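Local coordinates for sortase family protein (PDB 4D70), which probably acts as a class D sortase transpeptidase, a cysteine enzyme that cleaves surface proteins at a sorting signal and transfers them to an acceptor, at residues I75-T80 against I88-N93; F103-H108 against M165-C170; E35-K40 against I61-I66; I145-P150 against D176-K181. One frame throughout, in Å; residues are numbered along the deposited sequence.

Contact 1 of 4, residues I75-T80 against I88-N93; sequences IAEGST and IGHFEN
Ala76 and Glu77 pair in parallel with Gly89 and His90, the two strands of a beta-alpha-beta crossover in which strand 71-77 leads through helix 81-86 into strand 88-90. The short strand axes diverge by 47°, and the regular pairing is brief. Ala76 N donates to Ile88 O at 2.9 Å, His90 N returns a bond to Ala76 O at 2.8 Å, and Gly78 N meets His90 O only weakly.

Side chains then take over. His90 ND1 donates to Glu77 OE1 across 2.7 Å, nearly straight at 164°; the oxygen lies in the imidazole plane and is met on its syn side, although the carboxylate is turned well away from the ring plane. A bend at chi2 (63°) brings the acid of Glu77 round to this ring edge. Its second oxygen, OE2, accepts from a water that also donates to Glu92 O, which holds the carboxylate at both ends. His90 NE2 donates to Ala95 O; with both ring nitrogens facing acceptors, the imidazole may be biased toward its charged form.

Glu92 grips Ser79 twice: Ser79 OG gives its proton to OE1 at 2.7 Å on the syn side, while Ser79 N reaches Glu92 OE2 at 3.0 Å from above the carboxylate plane. Ser79 CB also lies over a face of the Phe91 ring, a CH-pi contact 4.3 Å from its centroid.

Thr80 takes the N-cap position of helix 81-86, its OG1 bonding weakly to Val83 N. Strand 60-66 pairs with Ile75 along the edge of strand 71-77 away from strand 88-90, and strand 101-109 takes up Gly89 through Ala106.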
loop_
_atom_site.group_PDB
_atom_site.type_symbol
_atom_site.label_atom_id
_atom_site.label_comp_id
_atom_site.label_asym_id
_atom_site.label_seq_id
_atom_site.Cartn_x
_atom_site.Cartn_y
_atom_site.Cartn_z
ATOM N N ILE A 75 -2.925 -5.378 2.057
ATOM C CA ILE A 75 -2.684 -4.092 2.672
ATOM C C ILE A 75 -3.621 -3.912 3.801
ATOM O O ILE A 75 -4.800 -4.042 3.615
ATOM C CB ILE A 75 -2.801 -2.948 1.679
ATOM C CG1 ILE A 75 -1.728 -3.152 0.578
ATOM C CG2 ILE A 75 -2.580 -1.577 2.393
ATOM C CD1 ILE A 75 -1.963 -2.314 -0.641
ATOM N N ALA A 76 -3.077 -3.597 4.977
ATOM C CA ALA A 76 -3.932 -3.308 6.165
ATOM C C ALA A 76 -4.187 -1.827 6.327
ATOM O O ALA A 76 -3.378 -1.011 5.926
ATOM C CB ALA A 76 -3.266 -3.841 7.426
ATOM N N GLU A 77 -5.286 -1.465 6.969
ATOM C CA GLU A 77 -5.496 -0.090 7.345
ATOM C C GLU A 77 -4.628 0.367 8.495
ATOM O O GLU A 77 -4.437 -0.344 9.457
ATOM C CB GLU A 77 -6.961 0.153 7.704
ATOM C CG GLU A 77 -7.314 1.591 8.093
ATOM C CD GLU A 77 -7.111 2.622 6.990
ATOM O OE1 GLU A 77 -6.744 2.250 5.858
ATOM O OE2 GLU A 77 -7.308 3.827 7.250
ATOM N N GLY A 78 -4.065 1.569 8.367
ATOM C CA GLY A 78 -3.251 2.149 9.398
ATOM C C GLY A 78 -1.776 2.078 9.163
ATOM O O GLY A 78 -1.284 1.220 8.411
ATOM N N SER A 79 -1.061 2.986 9.806
ATOM C CA SER A 79 0.386 2.987 9.701
ATOM C C SER A 79 1.015 3.133 11.086
ATOM O O SER A 79 2.111 3.644 11.188
ATOM C CB SER A 79 0.856 4.107 8.790
ATOM O OG SER A 79 0.524 5.353 9.363
ATOM N N THR A 80 0.339 2.652 12.134
ATOM C CA THR A 80 0.921 2.639 13.475
ATOM C C THR A 80 1.939 1.524 13.559
ATOM O O THR A 80 1.970 0.627 12.716
ATOM C CB THR A 80 -0.125 2.355 14.544
ATOM O OG1 THR A 80 -0.741 1.092 14.268
ATOM C CG2 THR A 80 -1.166 3.439 14.564
ATOM N N ILE A 88 1.924 -4.618 5.664
ATOM C CA ILE A 88 2.014 -3.376 4.910
ATOM C C ILE A 88 0.797 -2.553 5.320
ATOM O O ILE A 88 -0.294 -3.091 5.415
ATOM C CB ILE A 88 1.885 -3.661 3.407
ATOM C CG1 ILE A 88 3.059 -4.465 2.863
ATOM C CG2 ILE A 88 1.747 -2.380 2.633
ATOM C CD1 ILE A 88 2.797 -4.906 1.437
ATOM N N GLY A 89 0.952 -1.269 5.509
ATOM C CA GLY A 89 -0.130 -0.455 6.068
ATOM C C GLY A 89 -0.484 0.741 5.228
ATOM O O GLY A 89 0.366 1.246 4.471
ATOM N N HIS A 90 -1.737 1.173 5.310
ATOM C CA HIS A 90 -2.225 2.320 4.531
ATOM C C HIS A 90 -2.172 3.536 5.432
ATOM O O HIS A 90 -2.748 3.529 6.535
ATOM C CB HIS A 90 -3.632 2.036 4.008
ATOM C CG HIS A 90 -4.333 3.225 3.464
ATOM N ND1 HIS A 90 -5.535 3.707 3.964
ATOM C CD2 HIS A 90 -4.024 4.019 2.430
ATOM C CE1 HIS A 90 -5.921 4.750 3.255
ATOM N NE2 HIS A 90 -4.999 4.974 2.335
ATOM N N PHE A 91 -1.514 4.595 4.992
ATOM C CA PHE A 91 -1.533 5.844 5.757
ATOM C C PHE A 91 -2.956 6.408 5.825
ATOM O O PHE A 91 -3.634 6.670 4.802
ATOM C CB PHE A 91 -0.646 6.919 5.183
ATOM C CG PHE A 91 0.809 6.664 5.334
ATOM C CD1 PHE A 91 1.500 5.990 4.363
ATOM C CD2 PHE A 91 1.516 7.147 6.451
ATOM C CE1 PHE A 91 2.868 5.760 4.470
ATOM C CE2 PHE A 91 2.888 6.902 6.581
ATOM C CZ PHE A 91 3.572 6.222 5.573
ATOM N N GLU A 92 -3.349 6.683 7.052
ATOM C CA GLU A 92 -4.731 7.008 7.441
ATOM C C GLU A 92 -5.423 8.094 6.621
ATOM O O GLU A 92 -6.564 7.953 6.194
ATOM C CB GLU A 92 -4.748 7.373 8.966
ATOM C CG GLU A 92 -4.414 6.153 9.875
ATOM C CD GLU A 92 -2.897 5.896 10.226
ATOM O OE1 GLU A 92 -1.971 6.391 9.505
ATOM O OE2 GLU A 92 -2.615 5.123 11.238
ATOM N N ASN A 93 -4.786 9.198 6.444
ATOM C CA ASN A 93 -5.506 10.302 5.789
ATOM C C ASN A 93 -5.209 10.394 4.286
ATOM O O ASN A 93 -5.316 11.439 3.679
ATOM C CB ASN A 93 -5.163 11.599 6.502
ATOM C CG ASN A 93 -5.586 11.573 7.965
ATOM O OD1 ASN A 93 -6.731 11.302 8.289
ATOM N ND2 ASN A 93 -4.644 11.801 8.843
HETATM O O HOH W 1 -8.168 5.523 5.394
#

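Contact 2 of 4, residues F103-H108 against M165-C170; sequences FSIAGH and MTIVTC
His108 and Cys170 approach each other at the C-terminal end of two parallel strands, a geometry consistent with the sortase active site, in which a histidine faces the cysteine that ends a TLxTC-like signature, here Thr166-Cys170. Cys170 SG lies 3.4 Å from His108 ND1 in an oblique sulfur-aromatic contact, SG 3.9 Å from the centroid of the His108 ring; ND1 bonds to Asn110 O. The imidazole swings into this position with chi1 at 67°, and its edge meets Val168 O in plane, with CD2 at 3.3 Å from that oxygen.

Four backbone bonds fix the pairing, from Thr166 N to Phe103 O (2.8 Å) at one end to Gly107 N to Val168 O (2.8 Å) at the other. The strand axes stay within 13° of parallel. On the face carrying Phe103, Ile105, Met165 and Ile167, the isoleucines lie alongside each other with CG1 of Ile105 3.9 Å from CG1 of Ile167, and the methyl CE of Met165 reaches CD1 of Ile105 at 4.1 Å.

That apolar face packs on Ile129 and Ile131 of strand 128-132. Strand 88-90 borders strand 101-109 on its other edge, and strand 176-184 borders strand 163-171, bringing Arg177 against both His108 and Cys170.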
loop_
_atom_site.group_PDB
_atom_site.type_symbol
_atom_site.label_atom_id
_atom_site.label_comp_id
_atom_site.label_asym_id
_atom_site.label_seq_id
_atom_site.Cartn_x
_atom_site.Cartn_y
_atom_site.Cartn_z
ATOM N N PHE A 103 -2.894 7.361 -2.886
ATOM C CA PHE A 103 -3.046 6.189 -2.031
ATOM C C PHE A 103 -1.638 5.803 -1.549
ATOM O O PHE A 103 -0.825 5.340 -2.353
ATOM C CB PHE A 103 -3.659 5.041 -2.891
ATOM C CG PHE A 103 -3.618 3.689 -2.244
ATOM C CD1 PHE A 103 -4.211 3.479 -0.993
ATOM C CD2 PHE A 103 -3.031 2.610 -2.880
ATOM C CE1 PHE A 103 -4.161 2.236 -0.396
ATOM C CE2 PHE A 103 -2.964 1.367 -2.269
ATOM C CZ PHE A 103 -3.542 1.173 -1.032
ATOM N N SER A 104 -1.397 5.990 -0.253
ATOM C CA SER A 104 -0.092 5.832 0.326
ATOM C C SER A 104 0.044 4.676 1.290
ATOM O O SER A 104 -0.815 4.426 2.134
ATOM C CB SER A 104 0.307 7.086 1.066
ATOM O OG SER A 104 0.364 8.173 0.182
ATOM N N ILE A 105 1.110 3.915 1.105
ATOM C CA ILE A 105 1.339 2.712 1.887
ATOM C C ILE A 105 2.708 2.711 2.494
ATOM O O ILE A 105 3.677 3.265 1.922
ATOM C CB ILE A 105 0.960 1.435 1.148
ATOM C CG1 ILE A 105 1.734 1.185 -0.117
ATOM C CG2 ILE A 105 -0.515 1.563 0.779
ATOM C CD1 ILE A 105 1.529 -0.208 -0.703
ATOM N N ALA A 106 2.816 2.087 3.660
ATOM C CA ALA A 106 4.082 2.081 4.445
ATOM C C ALA A 106 4.553 0.664 4.509
ATOM O O ALA A 106 3.783 -0.255 4.834
ATOM C CB ALA A 106 3.840 2.597 5.850
ATOM N N GLY A 107 5.806 0.469 4.180
ATOM C CA GLY A 107 6.399 -0.838 4.127
ATOM C C GLY A 107 7.610 -0.979 5.016
ATOM O O GLY A 107 8.519 -1.735 4.741
ATOM N N HIS A 108 7.592 -0.243 6.097
ATOM C CA HIS A 108 8.668 -0.325 7.081
ATOM C C HIS A 108 8.072 -0.017 8.417
ATOM O O HIS A 108 7.015 0.646 8.481
ATOM C CB HIS A 108 9.741 0.714 6.770
ATOM C CG HIS A 108 9.266 2.122 6.957
ATOM N ND1 HIS A 108 9.668 2.917 8.014
ATOM C CD2 HIS A 108 8.471 2.900 6.190
ATOM C CE1 HIS A 108 9.124 4.115 7.896
ATOM N NE2 HIS A 108 8.401 4.131 6.790
ATOM N N MET A 165 -0.322 6.708 -6.415
ATOM C CA MET A 165 -0.052 5.956 -5.226
ATOM C C MET A 165 1.398 6.079 -4.875
ATOM O O MET A 165 2.209 6.513 -5.683
ATOM C CB MET A 165 -0.437 4.460 -5.280
ATOM C CG MET A 165 0.382 3.592 -6.202
ATOM S SD MET A 165 0.060 1.841 -5.958
ATOM C CE MET A 165 0.852 1.548 -4.386
ATOM N N THR A 166 1.698 5.720 -3.614
ATOM C CA THR A 166 3.040 5.930 -3.041
ATOM C C THR A 166 3.357 4.779 -2.130
ATOM O O THR A 166 2.509 4.338 -1.389
ATOM C CB THR A 166 3.097 7.235 -2.180
ATOM O OG1 THR A 166 2.794 8.382 -3.008
ATOM C CG2 THR A 166 4.528 7.487 -1.579
ATOM N N ILE A 167 4.580 4.264 -2.242
ATOM C CA ILE A 167 5.108 3.255 -1.304
ATOM C C ILE A 167 6.300 3.848 -0.596
ATOM O O ILE A 167 7.181 4.376 -1.227
ATOM C CB ILE A 167 5.561 1.978 -2.035
ATOM C CG1 ILE A 167 4.412 1.423 -2.886
ATOM C CG2 ILE A 167 6.065 0.957 -1.008
ATOM C CD1 ILE A 167 4.635 0.055 -3.476
ATOM N N VAL A 168 6.281 3.831 0.711
ATOM C CA VAL A 168 7.368 4.337 1.534
ATOM C C VAL A 168 8.071 3.199 2.284
ATOM O O VAL A 168 7.429 2.477 3.057
ATOM C CB VAL A 168 6.808 5.300 2.628
ATOM C CG1 VAL A 168 7.943 5.942 3.454
ATOM C CG2 VAL A 168 5.975 6.371 1.963
ATOM N N THR A 169 9.367 3.061 2.059
ATOM C CA THR A 169 10.224 2.115 2.791
ATOM C C THR A 169 11.459 2.869 3.219
ATOM O O THR A 169 11.558 4.072 3.001
ATOM C CB THR A 169 10.627 0.901 1.919
ATOM O OG1 THR A 169 11.238 1.332 0.673
ATOM C CG2 THR A 169 9.456 0.053 1.588
ATOM N N CYS A 170 12.424 2.182 3.844
ATOM C CA CYS A 170 13.683 2.786 4.259
ATOM C C CYS A 170 14.838 2.419 3.334
ATOM O O CYS A 170 14.838 1.385 2.696
ATOM C CB CYS A 170 14.071 2.294 5.701
ATOM S SG CYS A 170 12.826 2.752 6.894
#

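Contact 3 of 4, residues E35-K40 against I61-I66; sequences EEFKEK and IALIDI
Phe37 sets its ring against the backbone of Ile61 and Ala62, with Ala62 N over one face, offset toward the rim and 3.5 Å from Phe37 CZ. The same CZ atom comes within 3.4 Å of Ile61 O, while Phe37 CE2 lies 3.6 Å from Ala62 CA, so the outer half of the ring covers the peptide between the two residues. Side chain meets side chain at Leu63: its CD2 methyl touches Phe37 CD2 at 3.8 Å, the two side chains crossing at a slant. Lys38 adds a looser contact from its aliphatic part, CG to Leu63 CD2 at 4.2 Å, at about a right angle.

The ring gets its reach from a chi1 of -178°, which holds CG anti to the backbone N of Phe37 and extends the side chain toward the strand. The helix and strand axes pass 9.0 Å apart at 108°, a separation the ring bridges. Here helix 29-39, which comes before the first strand of the beta-barrel typical of sortases, lies across the start of that strand, 60-66, and the joint rests on apolar and van der Waals contact.

Further out, Phe41 meets the Phe37 ring with planes about 70° apart and also touches Leu63, while Leu134 packs on Phe37 from a loop. The Lys38 chain runs extended past Leu63 to a long ion pair, NZ to Glu35 OE2 at 3.7 Å; Glu35 has a firmer salt bridge to Lys31. Behind the covered peptides, Ile61 and Ala62 bond to Ile75 of strand 71-77, and Leu63 bonds to Thr132 of strand 128-132.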
loop_
_atom_site.group_PDB
_atom_site.type_symbol
_atom_site.label_atom_id
_atom_site.label_comp_id
_atom_site.label_asym_id
_atom_site.label_seq_id
_atom_site.Cartn_x
_atom_site.Cartn_y
_atom_site.Cartn_z
ATOM N N GLU A 35 -6.146 -13.787 4.319
ATOM C CA GLU A 35 -7.253 -14.730 4.060
ATOM C C GLU A 35 -8.611 -14.135 4.421
ATOM O O GLU A 35 -9.592 -14.322 3.706
ATOM C CB GLU A 35 -6.994 -16.059 4.759
ATOM C CG GLU A 35 -5.805 -16.824 4.169
ATOM C CD GLU A 35 -5.853 -16.942 2.629
ATOM O OE1 GLU A 35 -6.897 -17.366 2.068
ATOM O OE2 GLU A 35 -4.848 -16.603 1.949
ATOM N N GLU A 36 -8.660 -13.346 5.479
ATOM C CA GLU A 36 -9.922 -12.752 5.901
ATOM C C GLU A 36 -10.443 -11.781 4.872
ATOM O O GLU A 36 -11.649 -11.620 4.683
ATOM C CB GLU A 36 -9.758 -12.066 7.275
ATOM C CG GLU A 36 -8.920 -12.898 8.253
ATOM C CD GLU A 36 -9.342 -12.798 9.699
ATOM O OE1 GLU A 36 -9.157 -11.733 10.335
ATOM O OE2 GLU A 36 -9.806 -13.823 10.227
ATOM N N PHE A 37 -9.522 -11.077 4.208
ATOM C CA PHE A 37 -9.953 -10.100 3.237
ATOM C C PHE A 37 -10.497 -10.828 2.012
ATOM O O PHE A 37 -11.546 -10.464 1.486
ATOM C CB PHE A 37 -8.760 -9.183 2.809
ATOM C CG PHE A 37 -9.148 -8.114 1.838
ATOM C CD1 PHE A 37 -9.929 -7.051 2.223
ATOM C CD2 PHE A 37 -8.672 -8.152 0.535
ATOM C CE1 PHE A 37 -10.261 -6.060 1.322
ATOM C CE2 PHE A 37 -9.001 -7.165 -0.382
ATOM C CZ PHE A 37 -9.807 -6.130 0.001
ATOM N N LYS A 38 -9.738 -11.802 1.521
ATOM C CA LYS A 38 -10.142 -12.571 0.336
ATOM C C LYS A 38 -11.506 -13.174 0.509
ATOM O O LYS A 38 -12.305 -13.201 -0.431
ATOM C CB LYS A 38 -9.143 -13.692 0.062
ATOM C CG LYS A 38 -7.826 -13.191 -0.505
ATOM C CD LYS A 38 -6.817 -14.323 -0.545
ATOM C CE LYS A 38 -5.682 -14.004 -1.489
ATOM N NZ LYS A 38 -4.649 -15.081 -1.455
ATOM N N GLU A 39 -11.797 -13.625 1.728
ATOM C CA GLU A 39 -13.131 -14.147 2.009
ATOM C C GLU A 39 -14.199 -13.111 1.729
ATOM O O GLU A 39 -15.294 -13.495 1.369
ATOM C CB GLU A 39 -13.207 -14.666 3.444
ATOM C CG GLU A 39 -12.566 -16.049 3.512
ATOM C CD GLU A 39 -12.412 -16.627 4.921
ATOM O OE1 GLU A 39 -12.470 -15.866 5.926
ATOM O OE2 GLU A 39 -12.244 -17.865 5.005
ATOM N N LYS A 40 -13.894 -11.803 1.819
ATOM C CA LYS A 40 -14.961 -10.815 1.630
ATOM C C LYS A 40 -15.299 -10.532 0.178
ATOM O O LYS A 40 -16.309 -9.905 -0.116
ATOM C CB LYS A 40 -14.654 -9.508 2.328
ATOM C CG LYS A 40 -14.245 -9.674 3.766
ATOM C CD LYS A 40 -14.118 -8.308 4.414
ATOM C CE LYS A 40 -13.556 -8.432 5.808
ATOM N NZ LYS A 40 -13.435 -7.073 6.408
ATOM N N ILE A 61 -7.583 -4.034 3.441
ATOM C CA ILE A 61 -8.373 -3.157 2.578
ATOM C C ILE A 61 -8.176 -3.376 1.084
ATOM O O ILE A 61 -8.951 -2.883 0.305
ATOM C CB ILE A 61 -8.093 -1.668 2.914
ATOM C CG1 ILE A 61 -6.640 -1.323 2.604
ATOM C CG2 ILE A 61 -8.437 -1.367 4.370
ATOM C CD1 ILE A 61 -6.409 0.136 2.560
ATOM N N ALA A 62 -7.106 -4.064 0.714
ATOM C CA ALA A 62 -6.801 -4.354 -0.675
ATOM C C ALA A 62 -5.753 -5.447 -0.710
ATOM O O ALA A 62 -4.996 -5.655 0.246
ATOM C CB ALA A 62 -6.245 -3.093 -1.387
ATOM N N LEU A 63 -5.671 -6.069 -1.853
ATOM C CA LEU A 63 -4.571 -6.883 -2.188
ATOM C C LEU A 63 -3.590 -6.056 -3.018
ATOM O O LEU A 63 -3.962 -5.139 -3.750
ATOM C CB LEU A 63 -5.034 -8.042 -3.089
ATOM C CG LEU A 63 -6.090 -9.029 -2.510
ATOM C CD1 LEU A 63 -6.375 -10.087 -3.574
ATOM C CD2 LEU A 63 -5.642 -9.695 -1.208
ATOM N N ILE A 64 -2.352 -6.390 -2.880
ATOM C CA ILE A 64 -1.289 -5.833 -3.696
ATOM C C ILE A 64 -0.524 -6.954 -4.374
ATOM O O ILE A 64 -0.071 -7.920 -3.745
ATOM C CB ILE A 64 -0.355 -4.934 -2.858
ATOM C CG1 ILE A 64 0.762 -4.326 -3.741
ATOM C CG2 ILE A 64 0.286 -5.704 -1.678
ATOM C CD1 ILE A 64 1.427 -3.102 -3.116
ATOM N N ASP A 65 -0.348 -6.819 -5.681
ATOM C CA ASP A 65 0.493 -7.715 -6.473
ATOM C C ASP A 65 1.475 -6.916 -7.289
ATOM O O ASP A 65 1.088 -5.996 -7.998
ATOM C CB ASP A 65 -0.395 -8.525 -7.427
ATOM C CG ASP A 65 -1.329 -9.441 -6.685
ATOM O OD1 ASP A 65 -0.840 -10.515 -6.269
ATOM O OD2 ASP A 65 -2.488 -9.044 -6.417
ATOM N N ILE A 66 2.755 -7.218 -7.120
ATOM C CA ILE A 66 3.825 -6.661 -7.924
ATOM C C ILE A 66 4.653 -7.784 -8.544
ATOM O O ILE A 66 5.551 -8.360 -7.914
ATOM C CB ILE A 66 4.757 -5.783 -7.096
ATOM C CG1 ILE A 66 3.910 -4.810 -6.223
ATOM C CG2 ILE A 66 5.662 -5.067 -8.004
ATOM C CD1 ILE A 66 4.752 -3.963 -5.323
#

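Contact 4 of 4, residues I145-P150 against D176-K181; sequences IFVTSP and DRYIVK
Arg177, Ile145 and Phe146 have the most surface buried where strand 137-148 runs antiparallel to strand 176-184, the axes at 162°. Arg177 spreads its guanidinium flat under Pro150, whose CG stands over the centre of the group, 3.7 Å from CZ. The plane of the guanidinium contains Asp176 O, to which NH1 donates at 3.0 Å, although NH1 itself stands above the carbonyl plane; NH1 bonds to Gly174 O too. The carbonyls of Asp176, at the start of the strand, and of Gly174, just before it, together with the proline ring, help fix how the group is rotated. In the family a strand arginine close to the cysteine belongs to the active site, and the position of Arg177 beside Cys170 and His108 is consistent with that role.

Phe146 folds across the strand pair with chi1 at 65°, which sets its ring over Ile179. CB of Ile179 stands 3.9 Å from the ring centroid and only 10° off the normal, a CH-pi contact, and Ile179 CG2 touches CZ of Phe146 at 3.6 Å. At the edge of the same ring lies the aliphatic CD of Lys181. On the other face of the sheet, CG2 of Ile145 reaches the phenol end of Tyr178, 3.3 Å from OH.

Backbone bonds hold the register: Phe146 pairs both ways with Ile179, and Thr148 likewise with Arg177, where Arg177 N to Thr148 O measures 2.8 Å. Strand 163-171 flanks the other edge of strand 176-184, and Val155 of a loop touches the side chains of Phe146, Thr148 and Ile179.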
loop_
_atom_site.group_PDB
_atom_site.type_symbol
_atom_site.label_atom_id
_atom_site.label_comp_id
_atom_site.label_asym_id
_atom_site.label_seq_id
_atom_site.Cartn_x
_atom_site.Cartn_y
_atom_site.Cartn_z
ATOM N N ILE A 145 10.804 7.452 -8.683
ATOM C CA ILE A 145 11.536 6.792 -7.613
ATOM C C ILE A 145 12.543 7.756 -7.030
ATOM O O ILE A 145 13.336 8.339 -7.755
ATOM C CB ILE A 145 12.273 5.551 -8.108
ATOM C CG1 ILE A 145 11.272 4.588 -8.717
ATOM C CG2 ILE A 145 12.935 4.798 -6.975
ATOM C CD1 ILE A 145 11.931 3.452 -9.474
ATOM N N PHE A 146 12.515 7.935 -5.724
ATOM C CA PHE A 146 13.474 8.846 -5.135
ATOM C C PHE A 146 13.731 8.576 -3.660
ATOM O O PHE A 146 13.003 7.806 -3.013
ATOM C CB PHE A 146 13.096 10.308 -5.368
ATOM C CG PHE A 146 11.804 10.720 -4.689
ATOM C CD1 PHE A 146 10.627 10.574 -5.332
ATOM C CD2 PHE A 146 11.813 11.325 -3.435
ATOM C CE1 PHE A 146 9.436 10.999 -4.764
ATOM C CE2 PHE A 146 10.654 11.721 -2.853
ATOM C CZ PHE A 146 9.445 11.574 -3.524
ATOM N N VAL A 147 14.816 9.172 -3.164
ATOM C CA VAL A 147 15.213 9.015 -1.764
ATOM C C VAL A 147 15.018 10.363 -1.097
ATOM O O VAL A 147 15.338 11.375 -1.677
ATOM C CB VAL A 147 16.703 8.674 -1.663
ATOM C CG1 VAL A 147 17.139 8.577 -0.198
ATOM C CG2 VAL A 147 16.967 7.338 -2.341
ATOM N N THR A 148 14.535 10.365 0.106
ATOM C CA THR A 148 14.255 11.574 0.827
ATOM C C THR A 148 14.473 11.336 2.313
ATOM O O THR A 148 14.838 10.220 2.729
ATOM C CB THR A 148 12.824 12.120 0.521
ATOM O OG1 THR A 148 12.730 13.438 1.030
ATOM C CG2 THR A 148 11.720 11.299 1.190
ATOM N N SER A 149 14.246 12.361 3.132
ATOM C CA SER A 149 14.360 12.190 4.584
ATOM C C SER A 149 13.136 11.646 5.249
ATOM O O SER A 149 12.017 11.773 4.748
ATOM C CB SER A 149 14.745 13.533 5.276
ATOM O OG SER A 149 13.656 14.413 5.242
ATOM N N PRO A 150 13.333 11.125 6.469
ATOM C CA PRO A 150 12.190 10.728 7.284
ATOM C C PRO A 150 11.281 11.873 7.685
ATOM O O PRO A 150 10.162 11.635 8.009
ATOM C CB PRO A 150 12.835 10.091 8.510
ATOM C CG PRO A 150 14.220 9.725 8.065
ATOM C CD PRO A 150 14.613 10.813 7.131
ATOM N N ASP A 176 17.306 6.979 5.612
ATOM C CA ASP A 176 16.549 7.739 4.597
ATOM C C ASP A 176 15.324 6.924 4.224
ATOM O O ASP A 176 15.120 5.810 4.667
ATOM C CB ASP A 176 17.410 7.922 3.360
ATOM C CG ASP A 176 18.657 8.728 3.624
ATOM O OD1 ASP A 176 18.627 9.701 4.393
ATOM O OD2 ASP A 176 19.666 8.404 3.017
ATOM N N ARG A 177 14.467 7.554 3.457
ATOM C CA ARG A 177 13.237 6.939 2.977
ATOM C C ARG A 177 13.299 6.734 1.502
ATOM O O ARG A 177 13.701 7.631 0.764
ATOM C CB ARG A 177 12.009 7.781 3.344
ATOM C CG ARG A 177 11.824 7.925 4.870
ATOM C CD ARG A 177 11.686 6.584 5.555
ATOM N NE ARG A 177 11.667 6.665 7.034
ATOM C CZ ARG A 177 12.686 6.363 7.846
ATOM N NH1 ARG A 177 13.887 5.994 7.386
ATOM N NH2 ARG A 177 12.510 6.444 9.149
ATOM N N TYR A 178 12.894 5.562 1.064
ATOM C CA TYR A 178 12.908 5.216 -0.350
ATOM C C TYR A 178 11.438 5.286 -0.765
ATOM O O TYR A 178 10.554 4.653 -0.143
ATOM C CB TYR A 178 13.454 3.805 -0.515
ATOM C CG TYR A 178 13.716 3.388 -1.950
ATOM C CD1 TYR A 178 14.946 3.622 -2.532
ATOM C CD2 TYR A 178 12.776 2.695 -2.680
ATOM C CE1 TYR A 178 15.212 3.214 -3.828
ATOM C CE2 TYR A 178 13.030 2.298 -4.015
ATOM C CZ TYR A 178 14.231 2.527 -4.553
ATOM O OH TYR A 178 14.482 2.128 -5.838
ATOM N N ILE A 179 11.177 6.079 -1.777
ATOM C CA ILE A 179 9.835 6.413 -2.248
ATOM C C ILE A 179 9.608 5.911 -3.667
ATOM O O ILE A 179 10.315 6.254 -4.574
ATOM C CB ILE A 179 9.643 7.935 -2.233
ATOM C CG1 ILE A 179 10.100 8.559 -0.871
ATOM C CG2 ILE A 179 8.207 8.299 -2.556
ATOM C CD1 ILE A 179 9.407 7.990 0.342
ATOM N N VAL A 180 8.520 5.186 -3.866
ATOM C CA VAL A 180 8.061 4.760 -5.168
ATOM C C VAL A 180 6.685 5.379 -5.372
ATOM O O VAL A 180 5.791 5.139 -4.560
ATOM C CB VAL A 180 7.978 3.233 -5.205
ATOM C CG1 VAL A 180 7.451 2.758 -6.541
ATOM C CG2 VAL A 180 9.361 2.603 -5.010
ATOM N N LYS A 181 6.529 6.117 -6.460
ATOM C CA LYS A 181 5.253 6.688 -6.856
ATOM C C LYS A 181 4.820 6.129 -8.190
ATOM O O LYS A 181 5.670 5.809 -9.067
ATOM C CB LYS A 181 5.342 8.222 -6.924
ATOM C CG LYS A 181 5.492 8.826 -5.473
ATOM C CD LYS A 181 5.371 10.353 -5.481
ATOM C CE LYS A 181 5.250 10.970 -4.078
ATOM N NZ LYS A 181 3.857 10.872 -3.544
#

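All four contacts reach one curled mixed sheet. Contact 3 comes first along the chain, followed by contact 1; the segments of contacts 2 and 4 then alternate. Strands 60-66, 71-77, 88-90, 101-109, 163-171, 176-184 and 137-148 are successive neighbours, and contact 1 lies about 9 Å from contact 2, centre to centre, and contact 2 as far from contact 4. The centres of contacts 1 and 3 are about 14 Å apart; those of contacts 3 and 4, about 26 Å apart, lie on opposite sides of the chain's centre. Phe91 N to Ser104 O (2.9 Å), a probable hydrogen bond, joins contacts 1 and 2. Contacts 2 and 4 meet where the presumed active site lies.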